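Side-chain contacts in pseudoperoxidase (Leishmania major, PDB 5VIA), which binds heme b in a peroxidase-family fold and, as a pseudoperoxidase, may or may not have peroxidase activity: residues 152-157 with 264-269; 145-150 with 274-279; 190-195 with 255-260. All coordinates share one frame; numbering follows the deposited sequence.

Interaction 1: residues 152-157 with 264-269; sequences CVALLA and ELWREQ. With HEM (protoporphyrin IX containing Fe), chain B.
W266 and A154 make the polar link between these segments: the indole nitrogen NE1 of W266 gives its hydrogen to the carbonyl oxygen O of A154 at 3.1 Å. The bond is fairly straight (155° at the hydrogen) and reaches a lone pair in the carbonyl plane, with a C=O...N angle of 122°. Within the segment A154 O also takes a weak bond from A157 N, so the indole adds a second donor to it. The W266 ring is brought there by a chi1 of 166°, which sets CG anti to the backbone N and swings the nitrogen end toward segment 152-157.

Two alanine methyls pack beside this bond. The methyl CB of A157 lies 3.4 Å from CZ2 of W266, approaching the indole obliquely. A154 turns its methyl to Q269, where CB meets both CB and the backbone C at 3.7 Å, and its small size lets the backbones close to 5.8 Å between the CA atoms of A154 and Q269. Bent at chi2, Q269 folds its amide along its own helix, where NE2 bonds to OE2 of E268 at 3.2 Å. Y188, Y259 and F270 gather round the indole.

L155 and L156 turn instead to the heme. CG of L155 is 3.6 Å from the vinyl carbon CBC, and CD2 of L156 lies 3.9 Å from the meso carbon CHC; branched, apolar leucines suit this vinyl-bearing edge of the porphyrin. Helix 149-155 is thus sandwiched between heme and helix 263-279, and the chain runs on to H159, an axial ligand of the iron. This is the arrangement expected on the proximal side of a peroxidase-family heme pocket.

Interaction 2: residues 145-150 with 274-279; sequences GGLTEA and FTKMIE
K276 lays its aliphatic chain along L147, the pair running alongside but heading opposite ways. The joint lies at the protein surface, between the final turns of helix 263-279 and the loop that starts helix 149-155 with a capping box. In that box T148 is the N-cap, its hydroxyl taking up a backbone N of the first turn, while E151 OE1 receives the backbone N of T148. Threonine suits the position because its hydroxyl sits one bond from CB, close enough to turn back on the helix start.

The methyl CD2 of L147 is the touching branch: it rests 3.5 Å from CB of K276 and equally 3.5 Å from CD. Beyond CG the lysine is extended, so its methylenes give the leucine a long apolar flank and still deliver the ammonium group past it. L147 also packs on C152 and L155, and M277, next to K276, reaches the heme.

G145 brings the backbones together, its CA 5.3 Å from that of K276. With a phi of 110° and no side chain, it can lie against the carbonyl of K276; glycine again suits the positive phi of G146.

The lysine was modelled in two conformers. In the one described, NZ forms a salt bridge with OE1 of E151, the carboxylate oxygen that also serves the capping box, and a hydrogen bond of 3.0 Å to the carbonyl O of G146, which it meets from 28° off the carbonyl plane.

Interaction 3: residues 190-195 with 255-260; sequences FLLEHE and LVVRYA
L192 reaches from helix 186-194 into the flank of helix 250-261, where it meets V256, V257 and A260. Its CB leaves the backbone directed at the opposing helix and carries the branch point across. CG then meets the methyl CG1 of V256 at 3.8 Å, as leucine and valine pass side by side, pointing against one another.

At the tip the leucine forks. CD1 is the prong that reaches the backbone: it lies 3.8 Å from CA of V257 and 3.8 Å from CB of A260, so it presses against the helix itself. Alanine is apt here, since its lone methyl leaves the approach to that backbone clear. CD2 stays beside the valines, 3.9 Å from CG1 of V256 and 4.0 Å from CG2 of V257. The fork is placed by a chi1 of -66°, with CG anti to the carbonyl carbon, and by an extended chi2 of 173°, which carries CD1 onward. Against V257 the leucine lies nearly perpendicular, while the beta-branched valines hold their methyls close to the helix and present a firm apolar surface.

The axes of the two short helical segments pass 10.2 Å apart at 113°, and L192 provides the contacts across them. Polar ties lie nearby: E195, at the end of segment 190-195, forms a salt bridge to R253, and Q189 of helix 186-194 bonds to the carbonyl O of A260.

The pair stands well away from the heme. Helix 186-194 also leans F190 and H194 on strand 219-224, whereas helix 250-261 directs Y259 toward helices 149-155 and 263-279, so the contact lies between the small antiparallel sheet and the helical body.

From the N terminus, the chain opens the three contacts in the order 145-150, 152-157 and 190-195, and closes them in reverse. Segment 255-260 completes interaction 3, 264-269 completes interaction 1, and 274-279 completes interaction 2. The loops are therefore fully nested, 3 within 1 within 2, and none cross. Interaction 1 joins helix 149-155 to helix 263-279, interaction 2 ties the loop leading into the first to the end of the second, and interaction 3 joins the intervening helices 186-194 and 250-261. Y259 connects the layers: it packs on V153 and Q269 of interaction 1, and its hydroxyl probably hydrogen-bonds to A150 O of interaction 2. L155 similarly touches both L147 and F274.

Interaction 1: residues 152-157 with 264-269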
loop_
_atom_site.group_PDB
_atom_site.type_symbol
_atom_site.label_atom_id
_atom_site.label_comp_id
_atom_site.label_asym_id
_atom_site.label_seq_id
_atom_site.Cartn_x
_atom_site.Cartn_y
_atom_site.Cartn_z
ATOM N N CYS A 152 -1.833 10.775 5.712
ATOM C CA CYS A 152 -0.625 10.278 5.036
ATOM C C CYS A 152 0.134 9.319 5.939
ATOM O O CYS A 152 0.503 8.209 5.528
ATOM C CB CYS A 152 0.309 11.439 4.684
ATOM S SG CYS A 152 -0.287 12.534 3.381
ATOM N N VAL A 153 0.363 9.762 7.173
ATOM C CA VAL A 153 1.132 8.982 8.146
ATOM C C VAL A 153 0.397 7.697 8.502
ATOM O O VAL A 153 1.012 6.630 8.647
ATOM C CB VAL A 153 1.411 9.820 9.403
ATOM C CG1 VAL A 153 2.023 8.973 10.520
ATOM C CG2 VAL A 153 2.307 11.006 9.050
ATOM N N ALA A 154 -0.924 7.791 8.608
ATOM C CA ALA A 154 -1.752 6.633 8.932
ATOM C C ALA A 154 -1.652 5.545 7.869
ATOM O O ALA A 154 -1.740 4.340 8.167
ATOM C CB ALA A 154 -3.210 7.065 9.121
ATOM N N LEU A 155 -1.476 5.964 6.620
ATOM C CA LEU A 155 -1.478 5.027 5.504
ATOM C C LEU A 155 -0.232 4.159 5.527
ATOM O O LEU A 155 -0.243 3.029 5.037
ATOM C CB LEU A 155 -1.550 5.817 4.198
ATOM C CG LEU A 155 -2.225 5.257 2.950
ATOM C CD1 LEU A 155 -3.498 4.417 3.234
ATOM C CD2 LEU A 155 -2.547 6.451 2.054
ATOM N N LEU A 156 0.849 4.683 6.098
ATOM C CA LEU A 156 2.123 3.951 6.063
ATOM C C LEU A 156 2.156 2.714 6.961
ATOM O O LEU A 156 3.069 1.886 6.845
ATOM C CB LEU A 156 3.308 4.892 6.305
ATOM C CG LEU A 156 3.632 5.791 5.097
ATOM C CD1 LEU A 156 4.687 6.798 5.441
ATOM C CD2 LEU A 156 4.101 4.963 3.901
ATOM N N ALA A 157 1.154 2.551 7.827
ATOM C CA ALA A 157 1.062 1.328 8.630
ATOM C C ALA A 157 0.777 0.096 7.785
ATOM O O ALA A 157 0.812 -1.027 8.310
ATOM C CB ALA A 157 0.022 1.461 9.703
ATOM N N GLU A 264 -6.555 3.375 18.561
ATOM C CA GLU A 264 -7.907 3.767 18.175
ATOM C C GLU A 264 -7.886 4.966 17.219
ATOM O O GLU A 264 -8.589 4.976 16.196
ATOM C CB GLU A 264 -8.751 4.080 19.414
ATOM C CG GLU A 264 -10.159 4.560 19.088
ATOM C CD GLU A 264 -10.955 4.933 20.329
ATOM O OE1 GLU A 264 -10.441 4.756 21.458
ATOM O OE2 GLU A 264 -12.099 5.409 20.173
ATOM N N LEU A 265 -7.081 5.972 17.552
ATOM C CA LEU A 265 -6.961 7.148 16.692
ATOM C C LEU A 265 -6.377 6.735 15.353
ATOM O O LEU A 265 -6.865 7.158 14.304
ATOM C CB LEU A 265 -6.077 8.212 17.334
ATOM C CG LEU A 265 -5.763 9.403 16.422
ATOM C CD1 LEU A 265 -7.034 10.152 16.027
ATOM C CD2 LEU A 265 -4.787 10.338 17.099
ATOM N N TRP A 266 -5.342 5.894 15.387
ATOM C CA TRP A 266 -4.737 5.434 14.144
ATOM C C TRP A 266 -5.750 4.733 13.239
ATOM O O TRP A 266 -5.788 5.002 12.035
ATOM C CB TRP A 266 -3.520 4.525 14.373
ATOM C CG TRP A 266 -3.160 3.824 13.088
ATOM C CD1 TRP A 266 -2.499 4.355 12.018
ATOM C CD2 TRP A 266 -3.511 2.481 12.717
ATOM N NE1 TRP A 266 -2.393 3.414 11.014
ATOM C CE2 TRP A 266 -3.008 2.259 11.420
ATOM C CE3 TRP A 266 -4.189 1.445 13.368
ATOM C CZ2 TRP A 266 -3.174 1.047 10.756
ATOM C CZ3 TRP A 266 -4.343 0.237 12.714
ATOM C CH2 TRP A 266 -3.837 0.047 11.422
ATOM N N ARG A 267 -6.567 3.840 13.801
ATOM C CA ARG A 267 -7.551 3.118 12.984
ATOM C C ARG A 267 -8.518 4.061 12.260
ATOM O O ARG A 267 -8.889 3.838 11.097
ATOM C CB ARG A 267 -8.344 2.120 13.826
ATOM C CG ARG A 267 -7.552 0.869 14.209
ATOM C CD ARG A 267 -8.466 -0.234 14.732
ATOM N NE ARG A 267 -9.148 0.137 15.965
ATOM C CZ ARG A 267 -8.796 -0.299 17.172
ATOM N NH1 ARG A 267 -7.766 -1.126 17.304
ATOM N NH2 ARG A 267 -9.472 0.084 18.249
ATOM N N GLU A 268 -8.924 5.119 12.949
ATOM C CA GLU A 268 -9.838 6.092 12.358
ATOM C C GLU A 268 -9.195 6.781 11.161
ATOM O O GLU A 268 -9.784 6.853 10.076
ATOM C CB GLU A 268 -10.231 7.138 13.401
ATOM C CG GLU A 268 -11.082 8.254 12.841
ATOM C CD GLU A 268 -11.267 9.384 13.828
ATOM O OE1 GLU A 268 -12.399 9.542 14.339
ATOM O OE2 GLU A 268 -10.280 10.115 14.087
ATOM N N GLN A 269 -7.979 7.279 11.365
ATOM C CA GLN A 269 -7.249 8.000 10.323
ATOM C C GLN A 269 -6.870 7.081 9.152
ATOM O O GLN A 269 -6.881 7.496 7.988
ATOM C CB GLN A 269 -6.009 8.655 10.938
ATOM C CG GLN A 269 -6.365 9.703 11.997
ATOM C CD GLN A 269 -7.114 10.876 11.388
ATOM O OE1 GLN A 269 -6.760 11.342 10.303
ATOM N NE2 GLN A 269 -8.158 11.357 12.076
HETATM C CHA HEM B . 5.963 -2.847 0.251
HETATM C CHB HEM B . 8.367 1.392 0.161
HETATM C CHC HEM B . 4.068 3.647 0.239
HETATM C CHD HEM B . 1.746 -0.559 1.075
HETATM C C1A HEM B . 6.947 -1.895 0.143
HETATM C C2A HEM B . 8.334 -2.184 -0.146
HETATM C C3A HEM B . 9.000 -1.034 -0.180
HETATM C C4A HEM B . 8.058 0.047 0.098
HETATM C CMA HEM B . 10.506 -0.863 -0.454
HETATM C CAA HEM B . 8.912 -3.589 -0.422
HETATM C CBA HEM B . 8.453 -3.898 -1.861
HETATM C CGA HEM B . 8.906 -5.256 -2.349
HETATM O O1A HEM B . 10.138 -5.481 -2.434
HETATM O O2A HEM B . 8.032 -6.101 -2.690
HETATM C C1B HEM B . 7.424 2.400 0.148
HETATM C C2B HEM B . 7.667 3.823 0.110
HETATM C C3B HEM B . 6.489 4.465 0.108
HETATM C C4B HEM B . 5.437 3.454 0.193
HETATM C CMB HEM B . 9.059 4.470 0.039
HETATM C CAB HEM B . 6.355 6.008 0.068
HETATM C CBB HEM B . 5.285 6.617 -0.455
HETATM C C1C HEM B . 3.064 2.725 0.480
HETATM C C2C HEM B . 1.632 3.009 0.640
HETATM C C3C HEM B . 0.997 1.827 0.868
HETATM C C4C HEM B . 2.006 0.778 0.862
HETATM C CMC HEM B . 1.015 4.433 0.535
HETATM C CAC HEM B . -0.490 1.463 1.088
HETATM C CBC HEM B . -1.492 2.340 0.941
HETATM C C1D HEM B . 2.661 -1.575 0.951
HETATM C C2D HEM B . 2.379 -2.981 1.156
HETATM C C3D HEM B . 3.698 -3.698 0.902
HETATM C C4D HEM B . 4.642 -2.650 0.569
HETATM C CMD HEM B . 1.030 -3.622 1.547
HETATM C CAD HEM B . 3.955 -5.227 0.960
HETATM C CBD HEM B . 3.622 -5.738 -0.448
HETATM C CGD HEM B . 3.861 -7.223 -0.575
HETATM O O1D HEM B . 3.824 -7.745 -1.729
HETATM O O2D HEM B . 4.091 -7.874 0.475
HETATM N NA HEM B . 6.810 -0.519 0.295
HETATM N NB HEM B . 6.060 2.208 0.208
HETATM N NC HEM B . 3.251 1.347 0.626
HETATM N ND HEM B . 4.004 -1.415 0.622
HETATM FE FE HEM B . 5.059 0.401 0.379
#

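Interaction 2: residues 145-150 with 274-279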
loop_
_atom_site.group_PDB
_atom_site.type_symbol
_atom_site.label_atom_id
_atom_site.label_comp_id
_atom_site.label_asym_id
_atom_site.label_seq_id
_atom_site.Cartn_x
_atom_site.Cartn_y
_atom_site.Cartn_z
ATOM N N GLY A 145 -5.752 11.908 -3.232
ATOM C CA GLY A 145 -7.098 12.320 -2.866
ATOM C C GLY A 145 -7.155 13.590 -2.021
ATOM O O GLY A 145 -8.227 13.987 -1.571
ATOM N N GLY A 146 -6.009 14.225 -1.801
ATOM C CA GLY A 146 -5.938 15.370 -0.912
ATOM C C GLY A 146 -5.976 14.928 0.538
ATOM O O GLY A 146 -6.904 15.276 1.276
ATOM N N LEU A 147 -4.969 14.149 0.937
ATOM C CA LEU A 147 -4.868 13.650 2.303
ATOM C C LEU A 147 -4.293 14.713 3.241
ATOM O O LEU A 147 -3.452 15.524 2.825
ATOM C CB LEU A 147 -3.941 12.419 2.344
ATOM C CG LEU A 147 -4.229 11.236 1.432
ATOM C CD1 LEU A 147 -3.369 10.051 1.866
ATOM C CD2 LEU A 147 -5.663 10.865 1.527
ATOM N N THR A 148 -4.736 14.703 4.500
ATOM C CA THR A 148 -4.123 15.514 5.556
ATOM C C THR A 148 -2.815 14.828 5.943
ATOM O O THR A 148 -2.581 13.673 5.552
ATOM C CB THR A 148 -4.984 15.549 6.824
ATOM O OG1 THR A 148 -5.094 14.210 7.344
ATOM C CG2 THR A 148 -6.381 16.105 6.529
ATOM N N GLU A 149 -1.977 15.496 6.733
ATOM C CA GLU A 149 -0.744 14.835 7.163
ATOM C C GLU A 149 -1.036 13.622 8.055
ATOM O O GLU A 149 -0.350 12.600 7.975
ATOM C CB GLU A 149 0.258 15.802 7.819
ATOM C CG GLU A 149 1.595 15.081 8.096
ATOM C CD GLU A 149 2.749 15.994 8.446
ATOM O OE1 GLU A 149 2.588 16.858 9.332
ATOM O OE2 GLU A 149 3.834 15.832 7.838
ATOM N N ALA A 150 -2.075 13.721 8.878
ATOM C CA ALA A 150 -2.499 12.593 9.712
ATOM C C ALA A 150 -2.854 11.366 8.865
ATOM O O ALA A 150 -2.470 10.238 9.195
ATOM C CB ALA A 150 -3.679 12.999 10.582
ATOM N N PHE A 274 -7.411 5.505 3.627
ATOM C CA PHE A 274 -7.454 4.428 2.638
ATOM C C PHE A 274 -8.633 4.637 1.704
ATOM O O PHE A 274 -8.523 4.462 0.492
ATOM C CB PHE A 274 -7.511 3.051 3.313
ATOM C CG PHE A 274 -7.044 1.933 2.425
ATOM C CD1 PHE A 274 -7.913 1.346 1.519
ATOM C CD2 PHE A 274 -5.734 1.476 2.485
ATOM C CE1 PHE A 274 -7.489 0.307 0.686
ATOM C CE2 PHE A 274 -5.303 0.430 1.643
ATOM C CZ PHE A 274 -6.186 -0.139 0.747
ATOM N N THR A 275 -9.766 5.038 2.266
ATOM C CA THR A 275 -10.918 5.373 1.444
ATOM C C THR A 275 -10.633 6.512 0.447
ATOM O O THR A 275 -10.969 6.392 -0.737
ATOM C CB THR A 275 -12.148 5.687 2.330
ATOM O OG1 THR A 275 -12.651 4.457 2.865
ATOM C CG2 THR A 275 -13.254 6.370 1.518
ATOM N N LYS A 276 -10.032 7.613 0.898
ATOM C CA LYS A 276 -9.668 8.698 -0.022
ATOM C C LYS A 276 -8.746 8.182 -1.127
ATOM O O LYS A 276 -8.897 8.533 -2.298
ATOM C CB LYS A 276 -8.950 9.831 0.713
ATOM C CG LYS A 276 -9.822 10.776 1.548
ATOM C CD LYS A 276 -8.959 11.978 1.986
ATOM C CE LYS A 276 -9.718 13.073 2.747
ATOM N NZ LYS A 276 -8.772 14.136 3.272
ATOM N N MET A 277 -7.781 7.355 -0.748
ATOM C CA MET A 277 -6.855 6.818 -1.736
ATOM C C MET A 277 -7.565 6.020 -2.819
ATOM O O MET A 277 -7.307 6.216 -4.001
ATOM C CB MET A 277 -5.791 5.940 -1.065
ATOM C CG MET A 277 -4.767 5.419 -2.061
ATOM S SD MET A 277 -3.526 4.363 -1.296
ATOM C CE MET A 277 -4.543 2.962 -0.824
ATOM N N ILE A 278 -8.463 5.117 -2.428
ATOM C CA ILE A 278 -9.088 4.245 -3.416
ATOM C C ILE A 278 -10.202 4.945 -4.190
ATOM O O ILE A 278 -10.703 4.398 -5.167
ATOM C CB ILE A 278 -9.605 2.925 -2.809
ATOM C CG1 ILE A 278 -10.640 3.191 -1.710
ATOM C CG2 ILE A 278 -8.425 2.098 -2.271
ATOM C CD1 ILE A 278 -11.311 1.934 -1.188
ATOM N N GLU A 279 -10.584 6.148 -3.752
ATOM C CA GLU A 279 -11.564 6.951 -4.493
ATOM C C GLU A 279 -10.891 8.065 -5.278
ATOM O O GLU A 279 -11.520 8.688 -6.143
ATOM C CB GLU A 279 -12.618 7.554 -3.549
ATOM C CG GLU A 279 -13.471 6.515 -2.817
ATOM C CD GLU A 279 -14.622 7.130 -2.027
ATOM O OE1 GLU A 279 -14.674 8.378 -1.877
ATOM O OE2 GLU A 279 -15.478 6.358 -1.553
#

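Interaction 3: residues 190-195 with 255-260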
loop_
_atom_site.group_PDB
_atom_site.type_symbol
_atom_site.label_atom_id
_atom_site.label_comp_id
_atom_site.label_asym_id
_atom_site.label_seq_id
_atom_site.Cartn_x
_atom_site.Cartn_y
_atom_site.Cartn_z
ATOM N N PHE A 190 7.731 0.286 15.941
ATOM C CA PHE A 190 8.972 -0.300 15.439
ATOM C C PHE A 190 9.971 0.778 15.014
ATOM O O PHE A 190 11.143 0.734 15.412
ATOM C CB PHE A 190 8.685 -1.248 14.273
ATOM C CG PHE A 190 9.891 -2.012 13.805
ATOM C CD1 PHE A 190 10.215 -3.241 14.373
ATOM C CD2 PHE A 190 10.710 -1.497 12.808
ATOM C CE1 PHE A 190 11.321 -3.939 13.946
ATOM C CE2 PHE A 190 11.822 -2.189 12.383
ATOM C CZ PHE A 190 12.123 -3.409 12.945
ATOM N N LEU A 191 9.504 1.738 14.211
ATOM C CA LEU A 191 10.352 2.842 13.755
ATOM C C LEU A 191 10.980 3.595 14.924
ATOM O O LEU A 191 12.195 3.808 14.951
ATOM C CB LEU A 191 9.569 3.824 12.871
ATOM C CG LEU A 191 9.151 3.356 11.474
ATOM C CD1 LEU A 191 8.682 4.536 10.640
ATOM C CD2 LEU A 191 10.260 2.630 10.757
ATOM N N LEU A 192 10.147 3.987 15.887
ATOM C CA LEU A 192 10.607 4.736 17.057
ATOM C C LEU A 192 11.621 3.933 17.867
ATOM O O LEU A 192 12.595 4.492 18.380
ATOM C CB LEU A 192 9.422 5.140 17.946
ATOM C CG LEU A 192 8.406 6.136 17.356
ATOM C CD1 LEU A 192 7.189 6.308 18.267
ATOM C CD2 LEU A 192 9.049 7.492 17.082
ATOM N N GLU A 193 11.405 2.626 17.982
ATOM C CA GLU A 193 12.300 1.804 18.796
ATOM C C GLU A 193 13.676 1.658 18.154
ATOM O O GLU A 193 14.692 1.689 18.842
ATOM C CB GLU A 193 11.688 0.426 19.075
ATOM C CG GLU A 193 12.638 -0.528 19.806
ATOM C CD GLU A 193 11.929 -1.734 20.391
ATOM O OE1 GLU A 193 10.734 -1.604 20.727
ATOM O OE2 GLU A 193 12.564 -2.809 20.528
ATOM N N HIS A 194 13.708 1.525 16.834
ATOM C CA HIS A 194 14.952 1.199 16.144
ATOM C C HIS A 194 15.538 2.347 15.335
ATOM O O HIS A 194 16.545 2.163 14.645
ATOM C CB HIS A 194 14.739 -0.023 15.247
ATOM C CG HIS A 194 14.302 -1.240 16.002
ATOM N ND1 HIS A 194 13.013 -1.722 15.955
ATOM C CD2 HIS A 194 14.980 -2.047 16.852
ATOM C CE1 HIS A 194 12.919 -2.790 16.731
ATOM N NE2 HIS A 194 14.096 -3.008 17.286
ATOM N N GLU A 195 14.919 3.523 15.439
ATOM C CA GLU A 195 15.310 4.698 14.659
ATOM C C GLU A 195 16.818 4.918 14.569
ATOM O O GLU A 195 17.351 5.111 13.478
ATOM C CB GLU A 195 14.657 5.960 15.231
ATOM C CG GLU A 195 14.872 7.190 14.360
ATOM C CD GLU A 195 14.391 8.470 15.014
ATOM O OE1 GLU A 195 13.881 8.403 16.157
ATOM O OE2 GLU A 195 14.541 9.539 14.386
ATOM N N LEU A 255 2.883 12.628 14.881
ATOM C CA LEU A 255 1.845 11.709 14.419
ATOM C C LEU A 255 2.293 10.247 14.578
ATOM O O LEU A 255 1.493 9.379 14.950
ATOM C CB LEU A 255 1.452 12.013 12.968
ATOM C CG LEU A 255 0.663 13.329 12.784
ATOM C CD1 LEU A 255 0.651 13.818 11.338
ATOM C CD2 LEU A 255 -0.749 13.107 13.241
ATOM N N VAL A 256 3.569 9.976 14.311
ATOM C CA VAL A 256 4.106 8.624 14.494
ATOM C C VAL A 256 4.078 8.246 15.981
ATOM O O VAL A 256 3.636 7.155 16.347
ATOM C CB VAL A 256 5.531 8.508 13.934
ATOM C CG1 VAL A 256 6.202 7.211 14.423
ATOM C CG2 VAL A 256 5.486 8.544 12.420
ATOM N N VAL A 257 4.522 9.164 16.834
ATOM C CA VAL A 257 4.491 8.964 18.279
ATOM C C VAL A 257 3.059 8.734 18.781
ATOM O O VAL A 257 2.802 7.835 19.592
ATOM C CB VAL A 257 5.114 10.172 19.014
ATOM C CG1 VAL A 257 4.637 10.243 20.461
ATOM C CG2 VAL A 257 6.630 10.098 18.957
ATOM N N ARG A 258 2.138 9.551 18.288
ATOM C CA ARG A 258 0.733 9.460 18.663
ATOM C C ARG A 258 0.079 8.132 18.252
ATOM O O ARG A 258 -0.677 7.551 19.036
ATOM C CB ARG A 258 -0.019 10.635 18.042
ATOM C CG ARG A 258 -1.487 10.701 18.338
ATOM C CD ARG A 258 -1.962 12.148 18.233
ATOM N NE ARG A 258 -1.749 12.853 19.492
ATOM C CZ ARG A 258 -2.671 12.971 20.443
ATOM N NH1 ARG A 258 -3.880 12.444 20.271
ATOM N NH2 ARG A 258 -2.383 13.620 21.563
ATOM N N TYR A 259 0.371 7.664 17.038
ATOM C CA TYR A 259 -0.213 6.432 16.508
ATOM C C TYR A 259 0.389 5.220 17.204
ATOM O O TYR A 259 -0.255 4.182 17.326
ATOM C CB TYR A 259 0.005 6.326 14.992
ATOM C CG TYR A 259 -0.811 7.307 14.144
ATOM C CD1 TYR A 259 -1.920 7.964 14.665
ATOM C CD2 TYR A 259 -0.471 7.556 12.821
ATOM C CE1 TYR A 259 -2.670 8.847 13.883
ATOM C CE2 TYR A 259 -1.215 8.438 12.028
ATOM C CZ TYR A 259 -2.307 9.077 12.568
ATOM O OH TYR A 259 -3.043 9.955 11.787
ATOM N N ALA A 260 1.630 5.359 17.658
ATOM C CA ALA A 260 2.312 4.280 18.368
ATOM C C ALA A 260 1.640 4.006 19.709
ATOM O O ALA A 260 1.655 2.871 20.209
ATOM C CB ALA A 260 3.782 4.631 18.580
#